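Local coordinates for protein C-domain type II peptide synthetase (Streptomyces globisporus, PDB 4ZNM) that belongs to the condensation-domain family of peptide synthetases and is built from two similar halves, at residues 137-142 and 149-154; 291-296 and 312-317; 241-246 and 426-431. All blocks are in the same frame, centred on the assembly; numbering follows the deposited sequence.

Contact 1: residues 137-142 and 149-154; sequences LRAVLG and AVLVLI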
ATOM      1  N   LEU A 137      16.152   2.135   4.660  1.00 20.72           N
ATOM      2  CA  LEU A 137      16.010   1.023   3.723  1.00 19.96           C
ATOM      3  C   LEU A 137      16.999  -0.034   4.164  1.00 21.99           C
ATOM      4  O   LEU A 137      18.151   0.292   4.369  1.00 21.66           O
ATOM      5  CB  LEU A 137      16.308   1.454   2.283  1.00 20.74           C
ATOM      6  CG  LEU A 137      16.441   0.370   1.207  1.00 24.80           C
ATOM      7  CD1 LEU A 137      15.079  -0.261   0.851  1.00 24.58           C
ATOM      8  CD2 LEU A 137      17.093   0.931  -0.087  1.00 23.60           C
ATOM      9  N   ARG A 138      16.541  -1.265   4.334  1.00 19.21           N
ATOM     10  CA  ARG A 138      17.440  -2.395   4.542  1.00 20.31           C
ATOM     11  C   ARG A 138      17.173  -3.483   3.524  1.00 24.29           C
ATOM     12  O   ARG A 138      16.089  -3.543   2.943  1.00 18.05           O
ATOM     13  CB  ARG A 138      17.280  -2.998   5.917  1.00 24.19           C
ATOM     14  CG  ARG A 138      17.745  -2.114   7.033  1.00 31.18           C
ATOM     15  CD  ARG A 138      17.902  -2.891   8.349  1.00 30.24           C
ATOM     16  NE  ARG A 138      16.625  -3.158   9.016  1.00 37.95           N
ATOM     17  CZ  ARG A 138      15.952  -4.307   8.959  1.00 38.89           C
ATOM     18  NH1 ARG A 138      14.804  -4.421   9.644  1.00 31.90           N
ATOM     19  NH2 ARG A 138      16.423  -5.340   8.239  1.00 42.60           N
ATOM     20  N   ALA A 139      18.144  -4.375   3.373  1.00 27.50           N
ATOM     21  CA  ALA A 139      18.011  -5.500   2.462  1.00 23.30           C
ATOM     22  C   ALA A 139      18.523  -6.776   3.090  1.00 19.81           C
ATOM     23  O   ALA A 139      19.566  -6.796   3.777  1.00 20.96           O
ATOM     24  CB  ALA A 139      18.759  -5.234   1.195  1.00 21.81           C
ATOM     25  N   VAL A 140      17.796  -7.843   2.817  1.00 19.46           N
ATOM     26  CA  VAL A 140      18.177  -9.168   3.246  1.00 18.25           C
ATOM     27  C   VAL A 140      18.137 -10.064   1.986  1.00 20.29           C
ATOM     28  O   VAL A 140      17.113 -10.180   1.327  1.00 20.11           O
ATOM     29  CB  VAL A 140      17.247  -9.691   4.339  1.00 21.54           C
ATOM     30  CG1 VAL A 140      17.659 -11.070   4.772  1.00 23.33           C
ATOM     31  CG2 VAL A 140      17.239  -8.735   5.529  1.00 25.83           C
ATOM     32  N   LEU A 141      19.265 -10.689   1.674  1.00 17.18           N
ATOM     33  CA  LEU A 141      19.347 -11.613   0.553  1.00 19.52           C
ATOM     34  C   LEU A 141      19.381 -13.060   1.050  1.00 19.15           C
ATOM     35  O   LEU A 141      20.302 -13.453   1.775  1.00 21.85           O
ATOM     36  CB  LEU A 141      20.588 -11.288  -0.275  1.00 21.37           C
ATOM     37  CG  LEU A 141      20.768 -12.183  -1.509  1.00 25.39           C
ATOM     38  CD1 LEU A 141      19.740 -11.854  -2.579  1.00 22.55           C
ATOM     39  CD2 LEU A 141      22.166 -12.024  -2.025  1.00 23.04           C
ATOM     40  N   GLY A 142      18.343 -13.827   0.711  1.00 19.04           N
ATOM     41  CA  GLY A 142      18.325 -15.245   1.013  1.00 21.75           C
ATOM     42  C   GLY A 142      18.729 -16.082  -0.190  1.00 19.84           C
ATOM     43  O   GLY A 142      18.012 -16.123  -1.175  1.00 17.84           O
ATOM     44  N   ALA A 149      17.951 -16.986  -5.643  1.00 18.50           N
ATOM     45  CA  ALA A 149      17.886 -16.267  -4.367  1.00 21.86           C
ATOM     46  C   ALA A 149      16.585 -15.484  -4.281  1.00 22.53           C
ATOM     47  O   ALA A 149      15.892 -15.298  -5.296  1.00 19.14           O
ATOM     48  CB  ALA A 149      19.055 -15.310  -4.214  1.00 22.57           C
ATOM     49  N   VAL A 150      16.269 -15.061  -3.064  1.00 20.31           N
ATOM     50  CA  VAL A 150      15.178 -14.142  -2.796  1.00 17.42           C
ATOM     51  C   VAL A 150      15.756 -12.870  -2.149  1.00 20.83           C
ATOM     52  O   VAL A 150      16.452 -12.957  -1.151  1.00 21.91           O
ATOM     53  CB  VAL A 150      14.128 -14.792  -1.872  1.00 26.09           C
ATOM     54  CG1 VAL A 150      13.013 -13.769  -1.501  1.00 27.72           C
ATOM     55  CG2 VAL A 150      13.535 -15.980  -2.539  1.00 29.49           C
ATOM     56  N   LEU A 151      15.479 -11.712  -2.736  1.00 17.60           N
ATOM     57  CA  LEU A 151      15.927 -10.451  -2.186  1.00 18.28           C
ATOM     58  C   LEU A 151      14.748  -9.767  -1.499  1.00 21.29           C
ATOM     59  O   LEU A 151      13.726  -9.511  -2.157  1.00 22.72           O
ATOM     60  CB  LEU A 151      16.470  -9.552  -3.284  1.00 15.78           C
ATOM     61  CG  LEU A 151      16.907  -8.169  -2.770  1.00 19.69           C
ATOM     62  CD1 LEU A 151      17.998  -8.238  -1.683  1.00 23.95           C
ATOM     63  CD2 LEU A 151      17.318  -7.285  -3.920  1.00 32.01           C
ATOM     64  N   VAL A 152      14.880  -9.487  -0.205  1.00 20.42           N
ATOM     65  CA  VAL A 152      13.841  -8.767   0.542  1.00 17.24           C
ATOM     66  C   VAL A 152      14.291  -7.354   0.865  1.00 19.14           C
ATOM     67  O   VAL A 152      15.333  -7.139   1.464  1.00 19.50           O
ATOM     68  CB  VAL A 152      13.461  -9.459   1.853  1.00 22.12           C
ATOM     69  CG1 VAL A 152      12.338  -8.691   2.576  1.00 23.75           C
ATOM     70  CG2 VAL A 152      13.052 -10.908   1.594  1.00 19.68           C
ATOM     71  N   LEU A 153      13.486  -6.390   0.450  1.00 21.80           N
ATOM     72  CA  LEU A 153      13.697  -5.022   0.854  1.00 19.88           C
ATOM     73  C   LEU A 153      12.641  -4.545   1.851  1.00 23.93           C
ATOM     74  O   LEU A 153      11.443  -4.889   1.774  1.00 20.79           O
ATOM     75  CB  LEU A 153      13.696  -4.121  -0.371  1.00 20.39           C
ATOM     76  CG  LEU A 153      14.657  -4.516  -1.495  1.00 21.93           C
ATOM     77  CD1 LEU A 153      14.560  -3.452  -2.616  1.00 22.20           C
ATOM     78  CD2 LEU A 153      16.087  -4.658  -0.960  1.00 23.99           C
ATOM     79  N   ILE A 154      13.093  -3.726   2.779  1.00 17.50           N
ATOM     80  CA  ILE A 154      12.203  -3.097   3.731  1.00 19.00           C
ATOM     81  C   ILE A 154      12.557  -1.636   3.854  1.00 19.08           C
ATOM     82  O   ILE A 154      13.719  -1.262   3.922  1.00 20.96           O
ATOM     83  CB  ILE A 154      12.264  -3.790   5.075  1.00 21.85           C
ATOM     84  CG1 ILE A 154      11.300  -3.114   6.045  1.00 24.21           C
ATOM     85  CG2 ILE A 154      13.673  -3.814   5.581  1.00 23.01           C
ATOM     86  CD1 ILE A 154      11.161  -3.872   7.345  1.00 21.88           C
TER

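Contact 2: residues 291-296 and 312-317; sequences VPTFSG and NFLPLR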
ATOM      1  N   VAL A 291     -16.607   4.815   1.733  1.00 23.74           N
ATOM      2  CA  VAL A 291     -15.414   3.998   2.018  1.00 24.21           C
ATOM      3  C   VAL A 291     -14.224   4.660   1.345  1.00 23.29           C
ATOM      4  O   VAL A 291     -14.280   4.989   0.167  1.00 23.58           O
ATOM      5  CB  VAL A 291     -15.575   2.541   1.540  1.00 28.23           C
ATOM      6  CG1 VAL A 291     -14.267   1.729   1.771  1.00 25.40           C
ATOM      7  CG2 VAL A 291     -16.707   1.879   2.278  1.00 30.90           C
ATOM      8  N   PRO A 292     -13.144   4.868   2.088  1.00 22.98           N
ATOM      9  CA  PRO A 292     -11.980   5.484   1.468  1.00 23.96           C
ATOM     10  C   PRO A 292     -11.145   4.462   0.720  1.00 27.40           C
ATOM     11  O   PRO A 292     -11.131   3.264   1.061  1.00 24.44           O
ATOM     12  CB  PRO A 292     -11.182   6.040   2.664  1.00 28.19           C
ATOM     13  CG  PRO A 292     -11.616   5.229   3.815  1.00 31.37           C
ATOM     14  CD  PRO A 292     -12.997   4.762   3.553  1.00 23.98           C
ATOM     15  N   THR A 293     -10.477   4.942  -0.316  1.00 25.77           N
ATOM     16  CA  THR A 293      -9.430   4.183  -0.966  1.00 24.37           C
ATOM     17  C   THR A 293      -8.175   5.005  -0.785  1.00 26.12           C
ATOM     18  O   THR A 293      -8.244   6.111  -0.244  1.00 24.09           O
ATOM     19  CB  THR A 293      -9.735   3.944  -2.481  1.00 23.83           C
ATOM     20  OG1 THR A 293      -8.861   2.931  -3.001  1.00 26.91           O
ATOM     21  CG2 THR A 293      -9.562   5.221  -3.291  1.00 27.39           C
ATOM     22  N   PHE A 294      -7.040   4.481  -1.245  1.00 24.49           N
ATOM     23  CA  PHE A 294      -5.835   5.293  -1.427  1.00 28.21           C
ATOM     24  C   PHE A 294      -5.615   5.407  -2.916  1.00 28.14           C
ATOM     25  O   PHE A 294      -5.502   4.391  -3.625  1.00 27.76           O
ATOM     26  CB  PHE A 294      -4.578   4.670  -0.791  1.00 22.60           C
ATOM     27  CG  PHE A 294      -4.436   4.905   0.665  1.00 25.20           C
ATOM     28  CD1 PHE A 294      -4.029   6.138   1.145  1.00 26.52           C
ATOM     29  CD2 PHE A 294      -4.623   3.866   1.560  1.00 27.33           C
ATOM     30  CE1 PHE A 294      -3.845   6.349   2.489  1.00 27.89           C
ATOM     31  CE2 PHE A 294      -4.463   4.059   2.909  1.00 27.42           C
ATOM     32  CZ  PHE A 294      -4.081   5.310   3.391  1.00 29.78           C
ATOM     33  N   SER A 295      -5.538   6.630  -3.415  1.00 22.09           N
ATOM     34  CA  SER A 295      -5.153   6.793  -4.801  1.00 23.37           C
ATOM     35  C   SER A 295      -3.632   6.652  -4.899  1.00 22.62           C
ATOM     36  O   SER A 295      -2.945   6.707  -3.886  1.00 25.93           O
ATOM     37  CB  SER A 295      -5.606   8.145  -5.325  1.00 26.81           C
ATOM     38  OG  SER A 295      -4.779   9.148  -4.761  1.00 31.67           O
ATOM     39  N   GLY A 296      -3.107   6.512  -6.113  1.00 22.76           N
ATOM     40  CA  GLY A 296      -1.667   6.417  -6.292  1.00 25.99           C
ATOM     41  C   GLY A 296      -0.947   7.738  -5.995  1.00 25.76           C
ATOM     42  O   GLY A 296       0.208   7.733  -5.564  1.00 25.34           O
ATOM     43  N   ASN A 312      -2.736   8.841  -1.488  1.00 24.49           N
ATOM     44  CA  ASN A 312      -3.666   9.854  -0.956  1.00 22.74           C
ATOM     45  C   ASN A 312      -5.024   9.223  -0.595  1.00 25.43           C
ATOM     46  O   ASN A 312      -5.650   8.537  -1.382  1.00 22.84           O
ATOM     47  CB  ASN A 312      -3.826  10.976  -1.970  1.00 23.52           C
ATOM     48  CG  ASN A 312      -4.741  12.077  -1.488  1.00 20.95           C
ATOM     49  OD1 ASN A 312      -4.646  12.541  -0.336  1.00 24.25           O
ATOM     50  ND2 ASN A 312      -5.635  12.504  -2.366  1.00 23.11           N
ATOM     51  N   PHE A 313      -5.407   9.417   0.653  1.00 22.11           N
ATOM     52  CA  PHE A 313      -6.676   8.959   1.218  1.00 21.77           C
ATOM     53  C   PHE A 313      -7.815   9.666   0.485  1.00 23.46           C
ATOM     54  O   PHE A 313      -7.842  10.894   0.426  1.00 25.89           O
ATOM     55  CB  PHE A 313      -6.634   9.283   2.724  1.00 28.16           C
ATOM     56  CG  PHE A 313      -7.721   8.681   3.561  1.00 24.48           C
ATOM     57  CD1 PHE A 313      -7.536   7.459   4.199  1.00 34.48           C
ATOM     58  CD2 PHE A 313      -8.905   9.391   3.785  1.00 29.13           C
ATOM     59  CE1 PHE A 313      -8.507   6.934   5.040  1.00 29.61           C
ATOM     60  CE2 PHE A 313      -9.884   8.876   4.618  1.00 33.61           C
ATOM     61  CZ  PHE A 313      -9.675   7.642   5.252  1.00 34.17           C
ATOM     62  N   LEU A 314      -8.712   8.896  -0.121  1.00 25.06           N
ATOM     63  CA  LEU A 314      -9.672   9.431  -1.079  1.00 23.28           C
ATOM     64  C   LEU A 314     -11.073   8.856  -0.805  1.00 24.99           C
ATOM     65  O   LEU A 314     -11.323   7.669  -1.036  1.00 29.25           O
ATOM     66  CB  LEU A 314      -9.237   9.096  -2.504  1.00 25.98           C
ATOM     67  CG  LEU A 314     -10.178   9.539  -3.627  1.00 31.05           C
ATOM     68  CD1 LEU A 314     -10.285  11.064  -3.667  1.00 24.31           C
ATOM     69  CD2 LEU A 314      -9.747   8.971  -4.986  1.00 28.79           C
ATOM     70  N   PRO A 315     -11.989   9.680  -0.289  1.00 25.46           N
ATOM     71  CA  PRO A 315     -13.271   9.071   0.096  1.00 26.12           C
ATOM     72  C   PRO A 315     -14.212   8.866  -1.089  1.00 22.74           C
ATOM     73  O   PRO A 315     -14.392   9.759  -1.918  1.00 29.41           O
ATOM     74  CB  PRO A 315     -13.842  10.064   1.108  1.00 28.47           C
ATOM     75  CG  PRO A 315     -13.119  11.344   0.871  1.00 35.27           C
ATOM     76  CD  PRO A 315     -11.788  11.007   0.310  1.00 32.44           C
ATOM     77  N   LEU A 316     -14.786   7.668  -1.154  1.00 24.13           N
ATOM     78  CA  LEU A 316     -15.684   7.266  -2.243  1.00 23.19           C
ATOM     79  C   LEU A 316     -17.065   7.045  -1.667  1.00 27.35           C
ATOM     80  O   LEU A 316     -17.265   6.092  -0.917  1.00 25.91           O
ATOM     81  CB  LEU A 316     -15.187   5.980  -2.920  1.00 22.42           C
ATOM     82  CG  LEU A 316     -13.784   6.073  -3.505  1.00 22.57           C
ATOM     83  CD1 LEU A 316     -13.341   4.803  -4.171  1.00 30.40           C
ATOM     84  CD2 LEU A 316     -13.665   7.222  -4.473  1.00 26.37           C
ATOM     85  N   ARG A 317     -17.995   7.936  -1.998  1.00 26.79           N
ATOM     86  CA  ARG A 317     -19.362   7.837  -1.499  1.00 25.35           C
ATOM     87  C   ARG A 317     -20.312   7.413  -2.590  1.00 26.74           C
ATOM     88  O   ARG A 317     -20.441   8.110  -3.576  1.00 26.12           O
ATOM     89  CB  ARG A 317     -19.832   9.166  -0.947  1.00 30.59           C
ATOM     90  CG  ARG A 317     -21.236   9.112  -0.373  1.00 31.84           C
ATOM     91  CD  ARG A 317     -21.644  10.452   0.179  1.00 28.66           C
ATOM     92  NE  ARG A 317     -22.838  10.373   1.029  1.00 30.10           N
ATOM     93  CZ  ARG A 317     -23.505  11.431   1.480  1.00 32.74           C
ATOM     94  NH1 ARG A 317     -23.129  12.656   1.155  1.00 33.53           N
ATOM     95  NH2 ARG A 317     -24.535  11.272   2.283  1.00 37.20           N
TER

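Contact 3: residues 241-246 and 426-431; sequences GTAWQR and LGYNTN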
ATOM      1  N   GLY A 241      -0.688  -3.721  17.618  1.00 23.65           N
ATOM      2  CA  GLY A 241      -0.102  -4.652  16.682  1.00 24.08           C
ATOM      3  C   GLY A 241      -0.980  -4.745  15.454  1.00 26.13           C
ATOM      4  O   GLY A 241      -2.170  -4.442  15.521  1.00 24.41           O
ATOM      5  N   THR A 242      -0.391  -5.133  14.332  1.00 19.94           N
ATOM      6  CA  THR A 242      -1.154  -5.344  13.120  1.00 20.84           C
ATOM      7  C   THR A 242      -0.850  -6.731  12.560  1.00 19.69           C
ATOM      8  O   THR A 242       0.308  -7.099  12.386  1.00 20.27           O
ATOM      9  CB  THR A 242      -0.835  -4.279  12.083  1.00 21.26           C
ATOM     10  OG1 THR A 242      -1.086  -2.976  12.641  1.00 19.31           O
ATOM     11  CG2 THR A 242      -1.646  -4.460  10.846  1.00 21.26           C
ATOM     12  N   ALA A 243      -1.913  -7.473  12.273  1.00 22.93           N
ATOM     13  CA  ALA A 243      -1.805  -8.781  11.658  1.00 23.39           C
ATOM     14  C   ALA A 243      -2.336  -8.674  10.246  1.00 19.88           C
ATOM     15  O   ALA A 243      -3.084  -7.755   9.921  1.00 19.84           O
ATOM     16  CB  ALA A 243      -2.566  -9.814  12.435  1.00 23.83           C
ATOM     17  N   TRP A 244      -1.941  -9.624   9.417  1.00 19.90           N
ATOM     18  CA  TRP A 244      -2.271  -9.636   8.016  1.00 19.87           C
ATOM     19  C   TRP A 244      -2.699 -11.040   7.626  1.00 21.24           C
ATOM     20  O   TRP A 244      -2.049 -12.030   8.014  1.00 25.14           O
ATOM     21  CB  TRP A 244      -1.079  -9.198   7.172  1.00 24.96           C
ATOM     22  CG  TRP A 244      -0.672  -7.788   7.390  1.00 19.40           C
ATOM     23  CD1 TRP A 244       0.198  -7.304   8.342  1.00 20.68           C
ATOM     24  CD2 TRP A 244      -1.119  -6.647   6.644  1.00 19.41           C
ATOM     25  NE1 TRP A 244       0.320  -5.939   8.208  1.00 19.05           N
ATOM     26  CE2 TRP A 244      -0.482  -5.517   7.188  1.00 18.90           C
ATOM     27  CE3 TRP A 244      -2.001  -6.475   5.575  1.00 20.20           C
ATOM     28  CZ2 TRP A 244      -0.681  -4.261   6.688  1.00 23.89           C
ATOM     29  CZ3 TRP A 244      -2.197  -5.220   5.096  1.00 25.04           C
ATOM     30  CH2 TRP A 244      -1.545  -4.125   5.649  1.00 23.93           C
ATOM     31  N   GLN A 245      -3.814 -11.130   6.900  1.00 28.11           N
ATOM     32  CA  GLN A 245      -4.244 -12.391   6.286  1.00 21.65           C
ATOM     33  C   GLN A 245      -4.133 -12.241   4.785  1.00 25.20           C
ATOM     34  O   GLN A 245      -4.603 -11.259   4.217  1.00 25.06           O
ATOM     35  CB  GLN A 245      -5.667 -12.758   6.715  1.00 24.66           C
ATOM     36  CG  GLN A 245      -5.703 -13.184   8.203  1.00 27.43           C
ATOM     37  CD  GLN A 245      -7.072 -13.609   8.691  1.00 30.44           C
ATOM     38  OE1 GLN A 245      -7.871 -14.174   7.933  1.00 34.07           O
ATOM     39  NE2 GLN A 245      -7.356 -13.332   9.977  1.00 26.10           N
ATOM     40  N   ARG A 246      -3.500 -13.217   4.150  1.00 23.90           N
ATOM     41  CA  ARG A 246      -3.187 -13.143   2.720  1.00 24.01           C
ATOM     42  C   ARG A 246      -4.185 -13.968   1.968  1.00 26.30           C
ATOM     43  O   ARG A 246      -4.640 -14.967   2.482  1.00 30.34           O
ATOM     44  CB  ARG A 246      -1.801 -13.685   2.427  1.00 33.45           C
ATOM     45  CG  ARG A 246      -0.792 -13.338   3.452  1.00 36.12           C
ATOM     46  CD  ARG A 246      -0.297 -11.938   3.288  1.00 39.32           C
ATOM     47  NE  ARG A 246       0.757 -11.725   4.270  1.00 46.49           N
ATOM     48  CZ  ARG A 246       1.243 -10.541   4.599  1.00 36.67           C
ATOM     49  NH1 ARG A 246       0.766  -9.446   4.028  1.00 35.38           N
ATOM     50  NH2 ARG A 246       2.189 -10.471   5.507  1.00 41.51           N
ATOM     51  N   LEU A 426      -5.474  -8.577   3.905  1.00 25.51           N
ATOM     52  CA  LEU A 426      -6.403  -7.973   4.822  1.00 21.39           C
ATOM     53  C   LEU A 426      -5.652  -7.777   6.119  1.00 19.91           C
ATOM     54  O   LEU A 426      -5.234  -8.758   6.753  1.00 20.36           O
ATOM     55  CB  LEU A 426      -7.624  -8.858   5.043  1.00 20.62           C
ATOM     56  CG  LEU A 426      -8.625  -8.356   6.092  1.00 20.56           C
ATOM     57  CD1 LEU A 426      -9.126  -6.929   5.843  1.00 25.38           C
ATOM     58  CD2 LEU A 426      -9.795  -9.326   6.123  1.00 25.70           C
ATOM     59  N   GLY A 427      -5.440  -6.512   6.478  1.00 20.22           N
ATOM     60  CA  GLY A 427      -4.696  -6.189   7.679  1.00 22.34           C
ATOM     61  C   GLY A 427      -5.613  -5.543   8.707  1.00 21.48           C
ATOM     62  O   GLY A 427      -6.541  -4.798   8.364  1.00 21.12           O
ATOM     63  N   TYR A 428      -5.318  -5.786   9.979  1.00 18.70           N
ATOM     64  CA  TYR A 428      -6.147  -5.273  11.045  1.00 19.65           C
ATOM     65  C   TYR A 428      -5.294  -5.194  12.305  1.00 23.14           C
ATOM     66  O   TYR A 428      -4.254  -5.858  12.426  1.00 19.17           O
ATOM     67  CB  TYR A 428      -7.347  -6.176  11.263  1.00 19.28           C
ATOM     68  CG  TYR A 428      -6.933  -7.604  11.422  1.00 20.54           C
ATOM     69  CD1 TYR A 428      -6.665  -8.374  10.306  1.00 21.88           C
ATOM     70  CD2 TYR A 428      -6.796  -8.194  12.672  1.00 20.26           C
ATOM     71  CE1 TYR A 428      -6.250  -9.719  10.430  1.00 20.30           C
ATOM     72  CE2 TYR A 428      -6.397  -9.544  12.803  1.00 22.14           C
ATOM     73  CZ  TYR A 428      -6.135 -10.300  11.660  1.00 22.30           C
ATOM     74  OH  TYR A 428      -5.720 -11.641  11.727  1.00 22.22           O
ATOM     75  N   ASN A 429      -5.746  -4.375  13.238  1.00 19.14           N
ATOM     76  CA  ASN A 429      -5.035  -4.187  14.500  1.00 20.11           C
ATOM     77  C   ASN A 429      -5.492  -5.255  15.492  1.00 20.98           C
ATOM     78  O   ASN A 429      -6.682  -5.369  15.792  1.00 21.96           O
ATOM     79  CB  ASN A 429      -5.281  -2.818  15.089  1.00 21.91           C
ATOM     80  CG  ASN A 429      -4.897  -1.654  14.167  1.00 20.01           C
ATOM     81  OD1 ASN A 429      -5.555  -0.613  14.176  1.00 22.61           O
ATOM     82  ND2 ASN A 429      -3.822  -1.801  13.431  1.00 20.91           N
ATOM     83  N   THR A 430      -4.541  -6.023  16.002  1.00 24.03           N
ATOM     84  CA  THR A 430      -4.839  -7.147  16.887  1.00 23.00           C
ATOM     85  C   THR A 430      -5.282  -6.686  18.270  1.00 29.17           C
ATOM     86  O   THR A 430      -5.864  -7.462  19.037  1.00 24.35           O
ATOM     87  CB  THR A 430      -3.610  -8.067  17.004  1.00 26.47           C
ATOM     88  OG1 THR A 430      -2.450  -7.285  17.281  1.00 27.17           O
ATOM     89  CG2 THR A 430      -3.374  -8.772  15.710  1.00 27.12           C
ATOM     90  N   ASN A 431      -5.052  -5.416  18.585  1.00 25.29           N
ATOM     91  CA  ASN A 431      -5.636  -4.824  19.791  1.00 29.39           C
ATOM     92  C   ASN A 431      -7.135  -4.471  19.621  1.00 31.42           C
ATOM     93  O   ASN A 431      -7.766  -3.979  20.550  1.00 27.59           O
ATOM     94  CB  ASN A 431      -4.862  -3.573  20.199  1.00 22.56           C
ATOM     95  CG  ASN A 431      -4.631  -2.637  19.046  1.00 27.04           C
ATOM     96  OD1 ASN A 431      -4.101  -3.039  18.025  1.00 27.01           O
ATOM     97  ND2 ASN A 431      -5.013  -1.383  19.204  1.00 29.41           N
TER
HETATM   98  O   HOH W   1      -3.316 -13.149  10.936  1.00 40.39           O

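Contact 1: residues 137-142 and 149-154
Arg-138 to Gly-142 pair with Val-150 to Ile-154 in an antiparallel beta hairpin of the N-terminal half of the condensation fold, and the second strand leads on to the family's HHxxxD signature. Three hydrogen-bonded pairs, Arg-138 with Ile-154, Val-140 with Val-152 and Gly-142 with Val-150, each exchange two backbone bonds. The straightest of the six runs from Val-152 N to Val-140 O, at 2.8 Å and 172°.

The alternation of a strand sends mostly small and branched apolar side chains to two layers. Ala-139, Leu-141, Leu-151 and Leu-153 share one face, where helix 162-180 covers both Leu-151 and Leu-153. The short Ala-139 methyl accepts the branch of its neighbour closely: Leu-153 CD2 lies 3.5 Å from Ala-139 CB, tighter than ordinary van der Waals contact. Leu-153 reaches it because its CG turns to the side of the backbone N (chi1 -53°). Farther along, Leu-141 CD1 slips between Ala-149 CB at 3.9 Å and Leu-151 CB at 4.1 Å. Val-140 and Val-152, beta-branched and suited to a strand, face helix 110-125 on the other side.

On that second face Arg-138 and Ile-154 run side by side. The aliphatic root of the arginine takes the methyl, Arg-138 CB lying 3.7 Å from Ile-154 CG2, and the bend at chi3 brings the guanidinium back over the same group. Its NH1 is bonded to Thr-127 OG1 and Gly-128 O, which hold the flat group with one face toward Ile-154 CG2, that methyl standing 4.0 Å from its plane beneath the centre.

Contact 2: residues 291-296 and 312-317
Val-291, Thr-293 and Ser-295 face Leu-316, Leu-314 and Asn-312 in three hydrogen-bonded antiparallel pairs, and every one of these six residues both gives its N-H and lends its C=O across the ladder. Leu-314 N to Thr-293 O is short, at 2.8 Å. The longest bond, Asn-312 N to Ser-295 O, measures 3.2 Å, its donor standing above the carbonyl plane. Pro-292 and Pro-315 have no N-H to give, and they fall opposite each other in a non-hydrogen-bonded pair, so no cross-strand bond is lost.

Polar side chains find partners beyond the ribbon. Thr-293 OG1 bonds to the carbonyl O of Phe-371; its CG2 packs on the same face, 3.9 Å from Leu-316 CD1. Ser-295 OG and Asn-312 ND2 converge on one acceptor, Glu-344 OE2. Both ends of the Asn-312 amide are used, for ND2 also meets Leu-345 O while OD1 receives Phe-347 N. A short hydroxyl and an amide that can both give and accept suit this end of the ladder.

The face of Pro-292, Phe-294 and Phe-313 is apolar. Pro-292 CB sits over the Phe-313 ring in a CH-pi contact, 3.7 Å from its centroid. Phe-313 in turn directs an edge at the face of Phe-294, a T-shaped pair with planes at 78° and centroids 5.9 Å apart. Its CG points away from its own N (chi1 -169°), which swings the ring across to the proline.

Pro-292 O accepts a backbone bond from Phe-371: this is a two-stranded antiparallel ribbon laid against strand 366-373 in the C-terminal half of the condensation fold.

Contact 3: residues 241-246 and 426-431
Ala-243 and Gln-245 bind Tyr-428 and Leu-426 in an antiparallel ladder that adds strand 242-249 to the five-stranded mixed sheet in the C-terminal half. Its two hydrogen-bonded pairs give four backbone bonds, among them Ala-243 N to Tyr-428 O at 2.8 Å. Past the strand end Thr-430 N bonds Gly-241 O, the donor standing well above the carbonyl plane.

Apolar contact divides by face. Trp-244 lays its six-membered ring over the backbone of Gly-427, whose CA is 3.8 Å from the ring centroid in a CH-pi contact; with no side chain on that face, glycine lets the indole settle flat there. On the other face Ala-243 CB, a small group, meets Thr-430 CG2 at 3.5 Å and Tyr-428 CZ at 3.7 Å.

Among the polar side chains, Asn-429 ND2 gives only a weak bond to Thr-242 OG1; both have firmer links to the backbone of Ile-406. The extended Gln-245 sends NE2 to Tyr-428 OH, 2.9 Å and 165°, its amide plane nearly square to the ring at 84°. Asp-435 engages both partners, through OD1 to the tyrosine and its backbone O to the glutamine, and a water donates to Tyr-428 OH from 2.9 Å.

How the contacts relate
Contact 1 belongs to the N-terminal half of the condensation fold, contacts 2 and 3 to the C-terminal half. Contacts 1 and 2 lie on opposite sides of the chain's centre, about 30 Å between centres. Contacts 1 and 3 are about 23 Å apart between centres and about 11 Å at nearest atoms. Contacts 2 and 3 approach to about 9 Å at their nearest atoms, and strand 366-373 joins them: Val-370 packs on Phe-294, and Gln-367 bonds Asn-429. Helix 110-125 links the halves, packing on Val-152 and pairing Glu-125 with Arg-246. A sodium ion lies about 7 Å from the Arg-138 side chain; Ser-130, Glu-133 and Pro-135, just before that strand, form a sodium site.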